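Local coordinates for putative endo-1,4-beta-xylanase (Bacteroides thetaiotaomicron VPI-5482, PDB 5MSX), which probably hydrolyses glycosidic bonds of plant pectin as a family 43 glycoside hydrolase, most likely acting as an arabinofuranosidase, at residues Val66-Phe78 and Met308-Asp320. Sequence-based numbering, arbitrary orientation.
Sequences VVWKSKDFVHWSF and MDGVGALKKVKSD. With EDO (1,2-ethanediol), chain B.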
loop_
_atom_site.group_PDB
_atom_site.type_symbol
_atom_site.label_atom_id
_atom_site.label_comp_id
_atom_site.label_asym_id
_atom_site.label_seq_id
_atom_site.Cartn_x
_atom_site.Cartn_y
_atom_site.Cartn_z
ATOM N N VAL C 66 -2.221 18.908 17.978
ATOM C CA VAL C 66 -3.304 18.232 18.689
ATOM C C VAL C 66 -4.452 17.979 17.707
ATOM O O VAL C 66 -4.598 18.691 16.696
ATOM C CB VAL C 66 -3.763 18.988 19.974
ATOM C CG1 VAL C 66 -2.565 19.245 20.901
ATOM C CG2 VAL C 66 -4.462 20.298 19.659
ATOM N N VAL C 67 -5.227 16.927 17.983
ATOM C CA VAL C 67 -6.417 16.627 17.207
ATOM C C VAL C 67 -7.614 16.702 18.122
ATOM O O VAL C 67 -7.659 16.018 19.125
ATOM C CB VAL C 67 -6.353 15.249 16.491
ATOM C CG1 VAL C 67 -6.277 14.071 17.474
ATOM C CG2 VAL C 67 -7.559 15.090 15.580
ATOM N N TRP C 68 -8.587 17.532 17.774
ATOM C CA TRP C 68 -9.826 17.618 18.521
ATOM C C TRP C 68 -10.834 16.654 17.922
ATOM O O TRP C 68 -10.870 16.481 16.692
ATOM C CB TRP C 68 -10.376 19.032 18.453
ATOM C CG TRP C 68 -9.562 20.082 19.098
ATOM C CD1 TRP C 68 -8.441 20.674 18.612
ATOM C CD2 TRP C 68 -9.832 20.702 20.360
ATOM N NE1 TRP C 68 -7.979 21.604 19.509
ATOM C CE2 TRP C 68 -8.829 21.650 20.581
ATOM C CE3 TRP C 68 -10.814 20.523 21.330
ATOM C CZ2 TRP C 68 -8.793 22.447 21.724
ATOM C CZ3 TRP C 68 -10.780 21.317 22.454
ATOM C CH2 TRP C 68 -9.776 22.259 22.646
ATOM N N LYS C 69 -11.628 16.018 18.780
ATOM C CA LYS C 69 -12.611 15.040 18.382
ATOM C C LYS C 69 -13.946 15.360 19.011
ATOM O O LYS C 69 -14.011 15.947 20.100
ATOM C CB LYS C 69 -12.219 13.632 18.854
ATOM C CG LYS C 69 -10.946 13.064 18.256
ATOM C CD LYS C 69 -10.429 11.849 19.046
ATOM C CE LYS C 69 -11.479 10.755 19.207
ATOM N NZ LYS C 69 -10.879 9.416 19.470
ATOM N N SER C 70 -14.992 14.900 18.340
ATOM C CA SER C 70 -16.350 15.119 18.725
ATOM C C SER C 70 -17.264 14.046 18.146
ATOM O O SER C 70 -17.159 13.693 16.958
ATOM C CB SER C 70 -16.821 16.466 18.169
ATOM O OG SER C 70 -18.143 16.724 18.570
ATOM N N LYS C 71 -18.219 13.585 18.952
ATOM C CA LYS C 71 -19.216 12.637 18.478
ATOM C C LYS C 71 -20.364 13.328 17.768
ATOM O O LYS C 71 -21.035 12.722 16.928
ATOM C CB LYS C 71 -19.736 11.805 19.639
ATOM C CG LYS C 71 -18.639 10.982 20.292
ATOM C CD LYS C 71 -19.189 10.008 21.327
ATOM C CE LYS C 71 -18.089 9.113 21.886
ATOM N NZ LYS C 71 -17.337 9.808 22.967
ATOM N N ASP C 72 -20.598 14.593 18.101
ATOM C CA ASP C 72 -21.798 15.299 17.637
ATOM C C ASP C 72 -21.526 16.614 16.878
ATOM O O ASP C 72 -22.470 17.234 16.400
ATOM C CB ASP C 72 -22.740 15.578 18.824
ATOM C CG ASP C 72 -22.089 16.435 19.929
ATOM O OD1 ASP C 72 -20.907 16.830 19.840
ATOM O OD2 ASP C 72 -22.771 16.731 20.922
ATOM N N PHE C 73 -20.261 17.027 16.776
ATOM C CA PHE C 73 -19.867 18.330 16.163
ATOM C C PHE C 73 -20.090 19.583 17.045
ATOM O O PHE C 73 -19.875 20.723 16.589
ATOM C CB PHE C 73 -20.549 18.534 14.792
ATOM C CG PHE C 73 -19.666 19.219 13.786
ATOM C CD1 PHE C 73 -18.616 18.526 13.194
ATOM C CD2 PHE C 73 -19.878 20.555 13.438
ATOM C CE1 PHE C 73 -17.781 19.147 12.260
ATOM C CE2 PHE C 73 -19.037 21.182 12.516
ATOM C CZ PHE C 73 -17.979 20.482 11.935
ATOM N N VAL C 74 -20.467 19.374 18.302
ATOM C CA VAL C 74 -20.737 20.474 19.246
ATOM C C VAL C 74 -19.727 20.410 20.397
ATOM O O VAL C 74 -19.035 21.385 20.680
ATOM C CB VAL C 74 -22.178 20.382 19.755
ATOM C CG1 VAL C 74 -22.485 21.462 20.775
ATOM C CG2 VAL C 74 -23.135 20.491 18.571
ATOM N N HIS C 75 -19.642 19.248 21.046
ATOM C CA HIS C 75 -18.686 19.011 22.123
ATOM C C HIS C 75 -17.416 18.404 21.609
ATOM O O HIS C 75 -17.438 17.289 21.104
ATOM C CB HIS C 75 -19.328 18.089 23.166
ATOM C CG HIS C 75 -20.588 18.655 23.730
ATOM N ND1 HIS C 75 -21.837 18.307 23.258
ATOM C CD2 HIS C 75 -20.791 19.600 24.676
ATOM C CE1 HIS C 75 -22.757 18.987 23.918
ATOM N NE2 HIS C 75 -22.149 19.775 24.786
ATOM N N TRP C 76 -16.310 19.132 21.758
ATOM C CA TRP C 76 -15.006 18.751 21.227
ATOM C C TRP C 76 -14.026 18.534 22.355
ATOM O O TRP C 76 -14.167 19.161 23.390
ATOM C CB TRP C 76 -14.477 19.869 20.321
ATOM C CG TRP C 76 -15.295 20.054 19.065
ATOM C CD1 TRP C 76 -16.412 20.829 18.912
ATOM C CD2 TRP C 76 -15.057 19.429 17.795
ATOM N NE1 TRP C 76 -16.885 20.717 17.625
ATOM C CE2 TRP C 76 -16.072 19.866 16.920
ATOM C CE3 TRP C 76 -14.092 18.527 17.321
ATOM C CZ2 TRP C 76 -16.149 19.433 15.574
ATOM C CZ3 TRP C 76 -14.154 18.101 15.981
ATOM C CH2 TRP C 76 -15.175 18.564 15.126
ATOM N N SER C 77 -13.035 17.660 22.166
ATOM C CA SER C 77 -11.985 17.494 23.155
ATOM C C SER C 77 -10.709 16.976 22.555
ATOM O O SER C 77 -10.691 16.480 21.453
ATOM C CB SER C 77 -12.449 16.567 24.285
ATOM O OG SER C 77 -12.776 15.291 23.783
ATOM N N PHE C 78 -9.620 17.140 23.282
ATOM C CA PHE C 78 -8.342 16.553 22.921
ATOM C C PHE C 78 -7.600 16.166 24.203
ATOM O O PHE C 78 -7.925 16.664 25.304
ATOM C CB PHE C 78 -7.476 17.508 22.086
ATOM C CG PHE C 78 -6.715 18.533 22.904
ATOM C CD1 PHE C 78 -7.329 19.722 23.283
ATOM C CD2 PHE C 78 -5.377 18.312 23.289
ATOM C CE1 PHE C 78 -6.639 20.655 24.061
ATOM C CE2 PHE C 78 -4.692 19.244 24.065
ATOM C CZ PHE C 78 -5.324 20.424 24.447
ATOM N N MET C 308 -21.119 33.625 12.285
ATOM C CA MET C 308 -20.442 33.032 13.418
ATOM C C MET C 308 -21.377 32.222 14.337
ATOM O O MET C 308 -21.082 32.080 15.521
ATOM C CB MET C 308 -19.718 34.116 14.205
ATOM C CG MET C 308 -18.681 34.872 13.378
ATOM S SD MET C 308 -17.986 36.129 14.437
ATOM C CE MET C 308 -16.417 36.512 13.674
ATOM N N ASP C 309 -22.472 31.680 13.796
ATOM C CA ASP C 309 -23.458 30.935 14.600
ATOM C C ASP C 309 -23.189 29.443 14.625
ATOM O O ASP C 309 -23.630 28.796 15.539
ATOM C CB ASP C 309 -24.873 31.174 14.089
ATOM C CG ASP C 309 -25.252 32.635 14.111
ATOM O OD1 ASP C 309 -24.887 33.316 15.085
ATOM O OD2 ASP C 309 -25.910 33.122 13.167
ATOM N N GLY C 310 -22.450 28.910 13.643
ATOM C CA GLY C 310 -22.206 27.487 13.562
ATOM C C GLY C 310 -23.371 26.734 12.924
ATOM O O GLY C 310 -24.332 27.303 12.449
ATOM N N VAL C 311 -23.250 25.432 12.893
ATOM C CA VAL C 311 -24.215 24.572 12.200
ATOM C C VAL C 311 -24.866 23.577 13.160
ATOM O O VAL C 311 -25.569 22.685 12.713
ATOM C CB VAL C 311 -23.534 23.814 11.036
ATOM C CG1 VAL C 311 -23.153 24.786 9.925
ATOM C CG2 VAL C 311 -22.324 23.020 11.517
ATOM N N GLY C 312 -24.629 23.724 14.460
ATOM C CA GLY C 312 -25.247 22.839 15.470
ATOM C C GLY C 312 -24.715 21.427 15.374
ATOM O O GLY C 312 -23.589 21.193 14.861
ATOM N N ALA C 313 -25.524 20.486 15.843
ATOM C CA ALA C 313 -25.142 19.085 15.872
ATOM C C ALA C 313 -25.366 18.428 14.507
ATOM O O ALA C 313 -26.416 18.592 13.903
ATOM C CB ALA C 313 -25.930 18.331 16.964
ATOM N N LEU C 314 -24.372 17.678 14.036
ATOM C CA LEU C 314 -24.452 16.948 12.785
ATOM C C LEU C 314 -24.698 15.461 13.010
ATOM O O LEU C 314 -24.774 14.701 12.048
ATOM C CB LEU C 314 -23.172 17.162 11.973
ATOM C CG LEU C 314 -22.857 18.628 11.605
ATOM C CD1 LEU C 314 -21.695 18.681 10.624
ATOM C CD2 LEU C 314 -24.095 19.311 11.031
ATOM N N LYS C 315 -24.830 15.052 14.269
ATOM C CA LYS C 315 -25.232 13.700 14.628
ATOM C C LYS C 315 -26.023 13.748 15.937
ATOM O O LYS C 315 -25.644 14.485 16.855
ATOM C CB LYS C 315 -24.009 12.831 14.860
ATOM C CG LYS C 315 -23.329 12.307 13.625
ATOM C CD LYS C 315 -22.079 11.551 14.054
ATOM C CE LYS C 315 -21.260 11.052 12.884
ATOM N NZ LYS C 315 -22.035 10.092 12.068
ATOM N N LYS C 316 -27.090 12.951 16.018
ATOM C CA LYS C 316 -27.857 12.770 17.248
ATOM C C LYS C 316 -27.096 11.809 18.139
ATOM O O LYS C 316 -26.971 10.647 17.782
ATOM C CB LYS C 316 -29.230 12.183 16.934
ATOM N N VAL C 317 -26.549 12.288 19.261
ATOM C CA VAL C 317 -25.988 11.411 20.316
ATOM C C VAL C 317 -26.558 11.794 21.678
ATOM O O VAL C 317 -27.017 12.915 21.882
ATOM C CB VAL C 317 -24.438 11.406 20.399
ATOM C CG1 VAL C 317 -23.827 11.074 19.052
ATOM C CG2 VAL C 317 -23.892 12.719 20.933
ATOM N N LYS C 318 -26.523 10.846 22.605
ATOM C CA LYS C 318 -27.070 11.068 23.938
ATOM C C LYS C 318 -26.055 11.893 24.700
ATOM O O LYS C 318 -24.848 11.652 24.628
ATOM C CB LYS C 318 -27.352 9.741 24.668
ATOM N N SER C 319 -26.543 12.887 25.411
ATOM C CA SER C 319 -25.679 13.667 26.287
ATOM C C SER C 319 -26.514 14.335 27.347
ATOM O O SER C 319 -27.737 14.408 27.251
ATOM C CB SER C 319 -24.923 14.712 25.475
ATOM O OG SER C 319 -25.823 15.367 24.606
ATOM N N ASP C 320 -25.838 14.853 28.350
ATOM C CA ASP C 320 -26.523 15.441 29.469
ATOM C C ASP C 320 -26.808 16.905 29.236
ATOM O O ASP C 320 -26.057 17.601 28.560
ATOM C CB ASP C 320 -25.707 15.211 30.715
ATOM C CG ASP C 320 -25.453 13.752 30.936
ATOM O OD1 ASP C 320 -26.457 13.028 31.088
ATOM O OD2 ASP C 320 -24.279 13.326 30.906
HETATM C C1 EDO B . -26.320 15.406 9.252
HETATM O O1 EDO B . -24.934 15.059 9.041
HETATM C C2 EDO B . -26.563 16.832 8.762
HETATM O O2 EDO B . -25.636 17.141 7.697
HETATM O O HOH W 1 -21.333 22.776 15.744
#
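L314 N gives the backbone bond of this contact, to D72 O at 3.1 Å, and A313 CA makes a CA-H...O contact with the same oxygen (3.3 Å). Beside it one water donates to both F73 O and G312 O, tying the loop 308-320 to the turn that follows strand 67-70. Apolar contact centres on F73. L314 CD1 sits over the middle of its ring, a CH-pi contact 3.8 Å from the centroid, and W76 CZ2 lies on the opposite face, nearer the rim; V311 CG2 comes in obliquely at F73 CE2. F46 and F264 extend this aromatic cluster in the GH43 domain. Further out, V74 CG2 packs on A313, and V317 CG2 touches D72 CB (3.7 Å), the two side chains crossing at about a right angle. Inside the turn, D72 CG lies between the backbone N and the carbonyl carbon (chi1 59°), bringing OD1 to V74 N and H75 N, an Asx motif, and the syn lone pair of OD2 to H75 ND1. Replacing D72 with alanine would probably cost these donors their acceptors and free the imidazole to turn. The carboxylate is spent inside its own turn, so D72 meets the other loop chiefly through its carbonyl O and CB.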